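Long-range contacts in 3-oxo-glucose-6-phosphate:glutamate aminotransferase (Bacillus subtilis subsp. subtilis, PDB 4K2M), which catalyses the reversible pyridoxal phosphate-dependent transfer of an amino group from glutamate to 3-dehydro-glucose 6-phosphate, giving kanosamine 6-phosphate for antibiotic synthesis: residues N88-V93 with D298-A303; N40-Q45 with M309-L314; T114-R119 with A259-N264; H55-Y60 with N316-F321. All blocks are in the same frame, centred on the assembly; numbering follows the deposited sequence. Where two conformers were deposited one is given.

Contacts 1 and 4 are buried, contacts 2 and 3 only partly. Contacts 2 and 4 share helix 312-329: at both, the N-terminal domain leans on the aminotransferase part, and they touch each other where Trp-43 meets Phe-317 and Leu-57. Contact 1 joins helices 80-93 and 299-308 within the aminotransferase part, beside the second subunit, and is almost wholly aliphatic with one bridging water. Contact 3 fastens the end of helix 103-116 to strand 258-262 of the large sheet and is the wettest, a carboxylate gathering most of its bonds. In contacts 2 and 4 the chemistry is mixed, with aromatic faces lying against the alkyl parts of charged side chains.

Contact 1 of 4, residues N88-V93 with D298-A303; sequences NTLTEV and DNLQAA
Val-93 and Ala-303 make the tightest touch between these two helices, CG2 of the valine lying 3.7 Å from CB of the alanine. With CG1 anti to the backbone N (chi1 177°), the valine turns CG2 to the alanine and leaves CG1 beside the amide of Asn-299, 4.3 Å from ND2. A second pair follows next to it: Leu-90 reaches over with CD2 to CD1 of Leu-300 at 3.8 Å, the two side chains crossing at about a right angle. Polar contact is left to one water, which accepts from Thr-89 OG1 at 3.1 Å in the conformer modelled and donates to Ala-303 O at 2.8 Å. Segments 88-93 and 299-303, of helices 80-93 and 299-308, run roughly antiparallel (145°), their axes 10.4 Å apart at closest, within the aspartate aminotransferase fold; here they help form the dimer interface, since Leu-90 also packs on Leu-90 of the second subunit and Leu-300 on Gln-301 of that subunit. Farther out, the amide of Asn-299 is fixed by the backbone, ND2 donating to Lys-98 O, and its backbone pairs with the substrate-binding Thr-100. Tyr-104, on helix 103-116, packs against both Val-93 and Ala-303.

Contact 2 of 4, residues N40-Q45 with M309-L314; sequences NERWKQ and MKYLSL
Ser-313 OG donates a short hydrogen bond of 2.6 Å to Asn-40 OD1, arriving 30° out of the carbonyl plane. The other end of that amide is held as well, ND2 of Asn-40 donating to Glu-35 O. One turn back, Lys-310 O accepts from Arg-42 N at 3.2 Å. In the conformer given, Arg-42 bends at chi2 (-64°) and lays its aliphatic part over Tyr-311: CG sits over the face, 3.7 Å from the ring centroid, a CH-pi contact. The guanidinium turns steeply against the ring, the two planes 77° apart, with the tyrosine oxygen at its edge. Both polar ends converge on Asp-85, which makes a salt bridge with Arg-42 NH2 and a hydrogen bond with Tyr-311 OH. Trp-43 works from the other flank. Leu-314 CD1 lies over its six-membered ring, 3.9 Å from that centroid, while at the indole edge NE1 donates to a water at 2.8 Å; the water in turn donates a hydrogen bond to Ser-313 O at 2.9 Å. Leu-19 and Leu-23 of helix 13-24 also pack on this indole. Helix 41-46 of the additional N-terminal domain, a feature of this aminotransferase, is thus seated against residues 310-314.

Contact 3 of 4, residues T114-R119 with A259-N264; sequences TYLHKR and AIATDN
Asp-263 OD1 takes the backbone N-H of Arg-119 at 2.9 Å, met nearly along the C-O axis of the carboxylate. The other oxygen, OD2, forms a long salt bridge with Lys-118 NZ at 3.5 Å. That ammonium has a stronger partner in Gly-235 O, and a water 3.1 Å from NZ, which also accepts from Asp-263 N, ties it back to the strand end. Bent at chi2 (-72°), the lysine chain crosses the Asp-263 side chain at about a right angle, bringing CD within 3.6 Å of Asp-263 OD1. In the conformer modelled here, CG of the exposed Arg-119 lies near the same oxygen. Beneath this polar layer the packing is aliphatic: Leu-116 CD1 meets Ala-261 CB at 3.7 Å, and Lys-118 CB and CG also touch that methyl. Just before the aspartate, Thr-262 OG1 accepts from Asn-264 N in an ST turn and is also hydrogen-bonded to Asp-239 O; Asn-264 N-caps helix 265-275. Helix 103-116 ends in a Schellman motif with His-117 as its C-prime residue, at positive phi, and the chain turns into strand 120-124, the antiparallel neighbour of strand 258-262 in the seven-stranded mixed sheet of the aspartate aminotransferase fold.

Contact 4 of 4, residues H55-Y60 with N316-F321; sequences HDLFNY and NFKRLF. With ACT (acetate ion), chain F.
Phe-58 offers one ring face to Lys-318, whose CE stands 3.8 Å from the ring centroid in a CH-pi contact, while NZ lies farther along over the same face, 4.7 Å from the centroid, as a cation-pi partner. At the ring edge, and in its plane, is Lys-318 O, 3.6 Å from Phe-58 CZ. Phe-321 meets the ring obliquely, planes 35° apart, with its CD2 only 3.4 Å from Phe-58 CE2. The lysine chain bends at chi3 (80°), which carries the ammonium past the ring to Leu-57 O; NZ donates there at 3.0 Å, from 32° outside the carbonyl plane. A weak second bond joins NZ to Pro-419 O. Leu-57 CD1 touches Phe-317 CE2 at 3.8 Å, the leucine set crosswise to the phenylalanine. Arg-319 points to the other side of the helix, where NH2 donates to OXT of an acetate, probably picked up from the crystallisation solution, at 3.0 Å; NH1 holds Trp-350 O. The end of helix 53-57 and the residue after it, in the N-terminal domain, thus lie against helix 312-329, with Leu-20 of helix 13-24 packing on Phe-317 and Phe-321, and Leu-423 of helix 423-441 touching both Phe-58 and Phe-321.

Contact 1 of 4, residues N88-V93 with D298-A303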
# COMPACT_ATOMS: atom_id res chain seq x y z
N ASN A 88 0.41 17.02 -14.44
CA ASN A 88 -0.49 18.15 -14.22
C ASN A 88 -1.26 18.07 -12.90
O ASN A 88 -1.33 19.05 -12.16
CB ASN A 88 -1.47 18.32 -15.38
CG ASN A 88 -0.86 19.04 -16.57
OD1 ASN A 88 0.06 19.83 -16.41
ND2 ASN A 88 -1.37 18.75 -17.77
N THR A 89 -1.85 16.91 -12.63
CA THR A 89 -2.62 16.76 -11.39
C THR A 89 -1.69 16.75 -10.16
O THR A 89 -2.05 17.28 -9.11
CB THR A 89 -3.58 15.52 -11.41
OG1 THR A 89 -4.62 15.72 -10.45
CG2 THR A 89 -2.84 14.23 -11.08
N LEU A 90 -0.50 16.18 -10.30
CA LEU A 90 0.44 16.12 -9.19
C LEU A 90 0.99 17.50 -8.87
O LEU A 90 1.38 17.78 -7.74
CB LEU A 90 1.58 15.14 -9.49
CG LEU A 90 1.11 13.69 -9.61
CD1 LEU A 90 2.30 12.74 -9.73
CD2 LEU A 90 0.19 13.29 -8.44
N THR A 91 1.04 18.37 -9.87
CA THR A 91 1.44 19.75 -9.64
C THR A 91 0.46 20.43 -8.69
O THR A 91 0.84 21.31 -7.91
CB THR A 91 1.51 20.52 -10.98
OG1 THR A 91 2.54 19.94 -11.79
CG2 THR A 91 1.85 21.98 -10.73
N GLU A 92 -0.80 20.01 -8.74
CA GLU A 92 -1.83 20.52 -7.83
C GLU A 92 -1.91 19.74 -6.51
O GLU A 92 -2.17 20.33 -5.45
CB GLU A 92 -3.20 20.48 -8.50
CG GLU A 92 -3.24 21.10 -9.89
CD GLU A 92 -4.59 20.91 -10.56
OE1 GLU A 92 -5.51 20.38 -9.90
OE2 GLU A 92 -4.73 21.30 -11.74
N VAL A 93 -1.73 18.43 -6.57
CA VAL A 93 -1.88 17.62 -5.36
C VAL A 93 -0.70 17.76 -4.40
O VAL A 93 -0.89 17.87 -3.19
CB VAL A 93 -2.13 16.13 -5.67
CG1 VAL A 93 -2.21 15.33 -4.38
CG2 VAL A 93 -3.43 15.97 -6.43
N ASP A 298 -4.19 5.35 -1.26
CA ASP A 298 -3.63 6.67 -1.03
C ASP A 298 -4.34 7.73 -1.87
O ASP A 298 -4.66 7.49 -3.04
CB ASP A 298 -2.15 6.68 -1.39
CG ASP A 298 -1.30 5.95 -0.36
OD1 ASP A 298 -1.76 5.85 0.80
OD2 ASP A 298 -0.19 5.50 -0.71
N ASN A 299 -4.56 8.91 -1.28
CA ASN A 299 -5.13 10.06 -1.98
C ASN A 299 -4.35 10.39 -3.25
O ASN A 299 -4.93 10.74 -4.28
CB ASN A 299 -5.14 11.27 -1.03
CG ASN A 299 -5.86 12.48 -1.61
OD1 ASN A 299 -7.06 12.42 -1.89
ND2 ASN A 299 -5.14 13.59 -1.76
N LEU A 300 -3.02 10.30 -3.18
CA LEU A 300 -2.20 10.61 -4.35
C LEU A 300 -2.56 9.66 -5.49
O LEU A 300 -2.73 10.10 -6.64
CB LEU A 300 -0.70 10.53 -4.02
CG LEU A 300 0.21 10.91 -5.20
CD1 LEU A 300 1.01 12.15 -4.86
CD2 LEU A 300 1.16 9.77 -5.57
N GLN A 301 -2.73 8.38 -5.18
CA GLN A 301 -3.07 7.41 -6.23
C GLN A 301 -4.48 7.60 -6.75
O GLN A 301 -4.75 7.34 -7.92
CB GLN A 301 -2.89 5.96 -5.74
CG GLN A 301 -1.44 5.56 -5.46
CD GLN A 301 -0.50 5.73 -6.65
OE1 GLN A 301 -0.92 5.70 -7.81
NE2 GLN A 301 0.78 5.92 -6.37
N ALA A 302 -5.40 8.01 -5.88
CA ALA A 302 -6.77 8.29 -6.32
C ALA A 302 -6.78 9.47 -7.30
O ALA A 302 -7.52 9.47 -8.28
CB ALA A 302 -7.70 8.55 -5.12
N ALA A 303 -5.94 10.48 -7.05
CA ALA A 303 -5.85 11.60 -7.99
C ALA A 303 -5.32 11.11 -9.33
O ALA A 303 -5.79 11.53 -10.39
CB ALA A 303 -4.93 12.71 -7.43
O HOH W 1 -7.10 13.97 -10.81

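Contact 2 of 4, residues N40-Q45 with M309-L314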
# COMPACT_ATOMS: atom_id res chain seq x y z
N ASN A 40 -15.19 7.53 -20.41
CA ASN A 40 -15.37 7.74 -21.84
C ASN A 40 -14.70 9.01 -22.34
O ASN A 40 -14.85 9.39 -23.50
CB ASN A 40 -16.86 7.81 -22.17
CG ASN A 40 -17.55 6.46 -22.15
OD1 ASN A 40 -16.92 5.41 -22.31
ND2 ASN A 40 -18.87 6.48 -21.97
N GLU A 41 -13.94 9.68 -21.47
CA GLU A 41 -13.42 11.00 -21.84
C GLU A 41 -12.58 10.99 -23.12
O GLU A 41 -12.71 11.89 -23.96
CB GLU A 41 -12.66 11.63 -20.67
CG GLU A 41 -13.57 12.23 -19.60
CD GLU A 41 -14.38 13.41 -20.12
OE1 GLU A 41 -15.60 13.46 -19.87
OE2 GLU A 41 -13.79 14.29 -20.78
N ARG A 42 -11.73 9.98 -23.28
CA ARG A 42 -10.86 9.93 -24.45
C ARG A 42 -11.60 9.55 -25.73
O ARG A 42 -11.09 9.78 -26.82
CB ARG A 42 -9.65 9.02 -24.19
CG ARG A 42 -8.67 9.61 -23.17
CD ARG A 42 -8.05 10.90 -23.69
NE ARG A 42 -7.44 11.72 -22.65
CZ ARG A 42 -8.06 12.70 -21.99
NH1 ARG A 42 -9.33 12.97 -22.26
NH2 ARG A 42 -7.41 13.40 -21.06
N TRP A 43 -12.81 9.01 -25.59
CA TRP A 43 -13.65 8.71 -26.76
C TRP A 43 -14.17 10.00 -27.40
O TRP A 43 -14.32 10.09 -28.62
CB TRP A 43 -14.84 7.84 -26.37
CG TRP A 43 -14.68 6.35 -26.50
CD1 TRP A 43 -15.04 5.41 -25.57
CD2 TRP A 43 -14.19 5.62 -27.64
NE1 TRP A 43 -14.79 4.14 -26.06
CE2 TRP A 43 -14.27 4.24 -27.32
CE3 TRP A 43 -13.71 6.00 -28.90
CZ2 TRP A 43 -13.87 3.24 -28.21
CZ3 TRP A 43 -13.30 5.01 -29.78
CH2 TRP A 43 -13.38 3.65 -29.44
N LYS A 44 -14.45 10.99 -26.55
CA LYS A 44 -15.06 12.26 -26.99
C LYS A 44 -14.38 12.92 -28.18
O LYS A 44 -15.04 13.28 -29.16
CB LYS A 44 -15.11 13.25 -25.83
CG LYS A 44 -16.16 12.96 -24.77
CD LYS A 44 -16.14 14.05 -23.71
CE LYS A 44 -17.50 14.24 -23.05
NZ LYS A 44 -18.05 15.60 -23.32
N GLN A 45 -13.07 13.09 -28.10
CA GLN A 45 -12.34 13.73 -29.19
C GLN A 45 -12.24 12.77 -30.36
O GLN A 45 -12.37 13.16 -31.53
CB GLN A 45 -10.93 14.13 -28.73
CG GLN A 45 -10.03 14.65 -29.86
CD GLN A 45 -10.50 15.98 -30.45
OE1 GLN A 45 -11.09 16.81 -29.76
NE2 GLN A 45 -10.24 16.17 -31.74
N MET A 309 -8.22 6.92 -15.56
CA MET A 309 -9.52 6.32 -15.84
C MET A 309 -10.13 6.89 -17.10
O MET A 309 -10.99 6.26 -17.71
CB MET A 309 -10.48 6.54 -14.67
CG MET A 309 -11.63 5.54 -14.62
SD MET A 309 -12.56 5.67 -13.06
CE MET A 309 -11.78 7.16 -12.45
N LYS A 310 -9.68 8.08 -17.50
CA LYS A 310 -10.23 8.73 -18.70
C LYS A 310 -9.92 7.93 -19.95
O LYS A 310 -10.55 8.14 -21.00
CB LYS A 310 -9.66 10.14 -18.83
CG LYS A 310 -10.01 11.04 -17.66
CD LYS A 310 -9.24 12.35 -17.75
CE LYS A 310 -9.70 13.30 -16.65
NZ LYS A 310 -8.95 14.58 -16.70
N TYR A 311 -8.97 7.01 -19.84
CA TYR A 311 -8.52 6.20 -20.97
C TYR A 311 -9.14 4.80 -20.99
O TYR A 311 -8.94 4.05 -21.95
CB TYR A 311 -6.97 6.08 -20.95
CG TYR A 311 -6.26 7.41 -21.12
CD1 TYR A 311 -5.68 7.76 -22.34
CD2 TYR A 311 -6.17 8.31 -20.07
CE1 TYR A 311 -5.03 8.99 -22.50
CE2 TYR A 311 -5.53 9.54 -20.22
CZ TYR A 311 -4.96 9.87 -21.42
OH TYR A 311 -4.34 11.10 -21.52
N LEU A 312 -9.92 4.45 -19.97
CA LEU A 312 -10.38 3.06 -19.80
C LEU A 312 -11.30 2.51 -20.90
O LEU A 312 -11.06 1.42 -21.42
CB LEU A 312 -11.02 2.86 -18.42
CG LEU A 312 -11.61 1.48 -18.11
CD1 LEU A 312 -10.53 0.40 -18.27
CD2 LEU A 312 -12.21 1.46 -16.69
N SER A 313 -12.36 3.23 -21.25
CA SER A 313 -13.25 2.73 -22.29
C SER A 313 -12.51 2.53 -23.61
O SER A 313 -12.68 1.50 -24.27
CB SER A 313 -14.45 3.64 -22.49
OG SER A 313 -15.27 3.58 -21.35
N LEU A 314 -11.70 3.52 -23.99
CA LEU A 314 -10.94 3.42 -25.24
C LEU A 314 -9.97 2.24 -25.17
O LEU A 314 -9.86 1.46 -26.11
CB LEU A 314 -10.16 4.70 -25.52
CG LEU A 314 -9.16 4.58 -26.68
CD1 LEU A 314 -9.90 4.39 -28.01
CD2 LEU A 314 -8.23 5.78 -26.74
O HOH W 2 -15.34 1.54 -25.31

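Contact 3 of 4, residues T114-R119 with A259-N264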
# COMPACT_ATOMS: atom_id res chain seq x y z
N THR A 114 -20.51 4.84 -9.40
CA THR A 114 -21.37 5.11 -10.55
C THR A 114 -21.07 4.16 -11.71
O THR A 114 -21.98 3.62 -12.35
CB THR A 114 -21.22 6.55 -11.01
OG1 THR A 114 -21.58 7.42 -9.93
CG2 THR A 114 -22.11 6.84 -12.22
N TYR A 115 -19.78 3.96 -11.97
CA TYR A 115 -19.37 3.08 -13.05
C TYR A 115 -19.80 1.64 -12.82
O TYR A 115 -20.31 0.98 -13.72
CB TYR A 115 -17.86 3.18 -13.23
CG TYR A 115 -17.27 2.30 -14.31
CD1 TYR A 115 -17.42 2.61 -15.66
CD2 TYR A 115 -16.50 1.18 -13.97
CE1 TYR A 115 -16.85 1.82 -16.65
CE2 TYR A 115 -15.93 0.39 -14.95
CZ TYR A 115 -16.10 0.71 -16.28
OH TYR A 115 -15.52 -0.07 -17.25
N LEU A 116 -19.61 1.15 -11.59
CA LEU A 116 -19.94 -0.23 -11.26
C LEU A 116 -21.42 -0.45 -10.95
O LEU A 116 -21.85 -1.60 -10.85
CB LEU A 116 -19.11 -0.69 -10.06
CG LEU A 116 -17.59 -0.71 -10.23
CD1 LEU A 116 -16.90 -0.98 -8.89
CD2 LEU A 116 -17.20 -1.77 -11.24
N HIS A 117 -22.18 0.63 -10.80
CA HIS A 117 -23.56 0.56 -10.29
C HIS A 117 -23.62 -0.20 -8.97
O HIS A 117 -24.48 -1.06 -8.77
CB HIS A 117 -24.52 -0.09 -11.31
CG HIS A 117 -24.57 0.62 -12.63
ND1 HIS A 117 -25.12 1.88 -12.78
CD2 HIS A 117 -24.15 0.24 -13.86
CE1 HIS A 117 -25.03 2.25 -14.05
NE2 HIS A 117 -24.44 1.27 -14.72
N LYS A 118 -22.68 0.11 -8.07
CA LYS A 118 -22.67 -0.46 -6.73
C LYS A 118 -22.75 0.72 -5.77
O LYS A 118 -22.10 1.75 -6.00
CB LYS A 118 -21.38 -1.25 -6.49
CG LYS A 118 -21.35 -2.62 -7.16
CD LYS A 118 -22.29 -3.57 -6.44
CE LYS A 118 -22.41 -4.91 -7.16
NZ LYS A 118 -23.29 -5.86 -6.40
N ARG A 119 -23.52 0.57 -4.70
CA ARG A 119 -23.80 1.70 -3.82
C ARG A 119 -22.56 2.16 -3.04
O ARG A 119 -22.38 3.35 -2.81
CB ARG A 119 -24.93 1.36 -2.84
CG ARG A 119 -26.24 0.97 -3.53
CD ARG A 119 -27.27 0.52 -2.49
NE ARG A 119 -27.47 1.55 -1.48
CZ ARG A 119 -28.15 1.39 -0.35
NH1 ARG A 119 -28.72 0.22 -0.08
NH2 ARG A 119 -28.27 2.39 0.50
N ALA A 259 -10.01 -2.01 -4.95
CA ALA A 259 -11.27 -1.56 -4.37
C ALA A 259 -12.18 -2.69 -4.00
O ALA A 259 -12.10 -3.78 -4.58
CB ALA A 259 -11.98 -0.62 -5.32
N ILE A 260 -13.07 -2.42 -3.06
CA ILE A 260 -14.15 -3.33 -2.72
C ILE A 260 -15.44 -2.62 -3.12
O ILE A 260 -15.62 -1.44 -2.83
CB ILE A 260 -14.20 -3.57 -1.22
CG1 ILE A 260 -12.96 -4.34 -0.77
CG2 ILE A 260 -15.44 -4.36 -0.84
CD1 ILE A 260 -12.80 -4.37 0.75
N ALA A 261 -16.36 -3.33 -3.78
CA ALA A 261 -17.64 -2.73 -4.12
C ALA A 261 -18.76 -3.60 -3.59
O ALA A 261 -18.70 -4.82 -3.68
CB ALA A 261 -17.78 -2.55 -5.62
N THR A 262 -19.77 -2.97 -3.00
CA THR A 262 -20.90 -3.73 -2.47
C THR A 262 -22.14 -2.86 -2.45
O THR A 262 -22.03 -1.63 -2.43
CB THR A 262 -20.62 -4.31 -1.06
OG1 THR A 262 -21.71 -5.16 -0.67
CG2 THR A 262 -20.45 -3.20 -0.02
N ASP A 263 -23.31 -3.49 -2.48
CA ASP A 263 -24.56 -2.78 -2.29
C ASP A 263 -25.00 -2.76 -0.83
O ASP A 263 -25.94 -2.05 -0.47
CB ASP A 263 -25.67 -3.37 -3.17
CG ASP A 263 -25.56 -2.97 -4.63
OD1 ASP A 263 -25.06 -1.86 -4.91
OD2 ASP A 263 -25.98 -3.76 -5.50
N ASN A 264 -24.34 -3.54 0.01
CA ASN A 264 -24.81 -3.70 1.38
C ASN A 264 -24.15 -2.71 2.33
O ASN A 264 -22.93 -2.73 2.49
CB ASN A 264 -24.56 -5.12 1.89
CG ASN A 264 -25.22 -5.36 3.22
OD1 ASN A 264 -24.68 -4.99 4.27
ND2 ASN A 264 -26.40 -5.98 3.21
O HOH W 3 -26.29 -2.90 -7.76
O HOH W 4 -26.79 -0.83 -6.93
O HOH W 5 -23.36 -6.27 -3.34
O HOH W 6 -20.55 -6.76 -5.12

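Contact 4 of 4, residues H55-Y60 with N316-F321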
# COMPACT_ATOMS: atom_id res chain seq x y z
N HIS A 55 -6.05 2.59 -38.61
CA HIS A 55 -5.24 3.79 -38.71
C HIS A 55 -5.41 4.73 -37.51
O HIS A 55 -4.41 5.23 -36.95
CB HIS A 55 -5.53 4.56 -40.00
CG HIS A 55 -4.66 5.76 -40.15
ND1 HIS A 55 -3.31 5.67 -40.42
CD2 HIS A 55 -4.92 7.08 -40.00
CE1 HIS A 55 -2.79 6.89 -40.46
NE2 HIS A 55 -3.75 7.76 -40.20
N ASP A 56 -6.65 5.01 -37.13
CA ASP A 56 -6.90 6.09 -36.18
C ASP A 56 -6.63 5.69 -34.73
O ASP A 56 -6.16 6.51 -33.94
CB ASP A 56 -8.31 6.67 -36.34
CG ASP A 56 -8.51 7.36 -37.68
OD1 ASP A 56 -7.63 8.15 -38.07
OD2 ASP A 56 -9.54 7.10 -38.34
N LEU A 57 -6.91 4.43 -34.40
CA LEU A 57 -6.66 3.98 -33.03
C LEU A 57 -5.30 3.32 -32.86
O LEU A 57 -4.70 3.41 -31.79
CB LEU A 57 -7.75 3.02 -32.54
CG LEU A 57 -9.17 3.59 -32.56
CD1 LEU A 57 -10.12 2.66 -31.80
CD2 LEU A 57 -9.19 5.00 -31.97
N PHE A 58 -4.80 2.67 -33.91
CA PHE A 58 -3.57 1.88 -33.79
C PHE A 58 -2.38 2.43 -34.57
O PHE A 58 -1.27 1.94 -34.40
CB PHE A 58 -3.82 0.43 -34.20
CG PHE A 58 -4.62 -0.35 -33.19
CD1 PHE A 58 -3.97 -1.03 -32.16
CD2 PHE A 58 -6.01 -0.40 -33.26
CE1 PHE A 58 -4.70 -1.75 -31.22
CE2 PHE A 58 -6.75 -1.11 -32.32
CZ PHE A 58 -6.09 -1.79 -31.30
N ASN A 59 -2.63 3.42 -35.41
CA ASN A 59 -1.59 3.96 -36.30
C ASN A 59 -0.85 2.82 -37.02
O ASN A 59 0.38 2.79 -37.05
CB ASN A 59 -0.60 4.84 -35.53
CG ASN A 59 0.31 5.64 -36.45
OD1 ASN A 59 -0.08 6.00 -37.56
ND2 ASN A 59 1.53 5.92 -35.99
N TYR A 60 -1.62 1.90 -37.60
CA TYR A 60 -1.09 0.69 -38.25
C TYR A 60 -0.01 1.07 -39.26
O TYR A 60 -0.24 1.88 -40.16
CB TYR A 60 -2.23 -0.02 -38.99
CG TYR A 60 -1.94 -1.43 -39.49
CD1 TYR A 60 -0.83 -2.15 -39.05
CD2 TYR A 60 -2.78 -2.04 -40.41
CE1 TYR A 60 -0.57 -3.44 -39.52
CE2 TYR A 60 -2.54 -3.32 -40.89
CZ TYR A 60 -1.44 -4.02 -40.43
OH TYR A 60 -1.22 -5.31 -40.90
N ASN A 316 -10.09 -0.49 -23.27
CA ASN A 316 -10.78 -1.77 -23.29
C ASN A 316 -11.28 -2.07 -24.70
O ASN A 316 -11.22 -3.22 -25.14
CB ASN A 316 -11.93 -1.83 -22.27
CG ASN A 316 -11.48 -2.39 -20.93
OD1 ASN A 316 -10.28 -2.43 -20.63
ND2 ASN A 316 -12.44 -2.85 -20.13
N PHE A 317 -11.72 -1.05 -25.42
CA PHE A 317 -12.11 -1.27 -26.80
C PHE A 317 -10.91 -1.75 -27.64
O PHE A 317 -11.02 -2.69 -28.45
CB PHE A 317 -12.72 -0.02 -27.43
CG PHE A 317 -13.15 -0.24 -28.85
CD1 PHE A 317 -14.37 -0.84 -29.13
CD2 PHE A 317 -12.29 0.09 -29.89
CE1 PHE A 317 -14.75 -1.07 -30.45
CE2 PHE A 317 -12.66 -0.13 -31.20
CZ PHE A 317 -13.89 -0.71 -31.49
N LYS A 318 -9.76 -1.13 -27.44
CA LYS A 318 -8.58 -1.53 -28.21
C LYS A 318 -8.20 -2.97 -27.91
O LYS A 318 -7.82 -3.72 -28.81
CB LYS A 318 -7.41 -0.58 -27.95
CG LYS A 318 -7.59 0.80 -28.64
CD LYS A 318 -6.38 1.69 -28.41
CE LYS A 318 -5.25 1.33 -29.37
NZ LYS A 318 -4.04 2.18 -29.10
N ARG A 319 -8.30 -3.37 -26.65
CA ARG A 319 -8.07 -4.77 -26.28
C ARG A 319 -9.01 -5.71 -27.01
O ARG A 319 -8.59 -6.76 -27.50
CB ARG A 319 -8.22 -4.97 -24.77
CG ARG A 319 -7.10 -4.33 -23.96
CD ARG A 319 -7.39 -4.54 -22.47
NE ARG A 319 -6.33 -4.00 -21.63
CZ ARG A 319 -5.27 -4.70 -21.22
NH1 ARG A 319 -5.14 -5.97 -21.57
NH2 ARG A 319 -4.32 -4.11 -20.49
N LEU A 320 -10.29 -5.33 -27.09
CA LEU A 320 -11.27 -6.16 -27.78
C LEU A 320 -10.91 -6.27 -29.27
O LEU A 320 -11.01 -7.36 -29.86
CB LEU A 320 -12.68 -5.57 -27.62
CG LEU A 320 -13.74 -6.13 -28.58
CD1 LEU A 320 -14.02 -7.60 -28.30
CD2 LEU A 320 -15.03 -5.30 -28.51
N PHE A 321 -10.51 -5.15 -29.87
CA PHE A 321 -10.15 -5.16 -31.29
C PHE A 321 -9.00 -6.12 -31.51
O PHE A 321 -9.01 -6.92 -32.45
CB PHE A 321 -9.77 -3.77 -31.80
CG PHE A 321 -9.48 -3.73 -33.27
CD1 PHE A 321 -10.52 -3.65 -34.19
CD2 PHE A 321 -8.17 -3.81 -33.74
CE1 PHE A 321 -10.27 -3.63 -35.56
CE2 PHE A 321 -7.91 -3.78 -35.11
CZ PHE A 321 -8.97 -3.70 -36.02
C ACT F . -2.10 -6.40 -19.75
O ACT F . -2.93 -6.52 -20.63
OXT ACT F . -1.83 -5.28 -19.33
CH3 ACT F . -1.39 -7.63 -19.23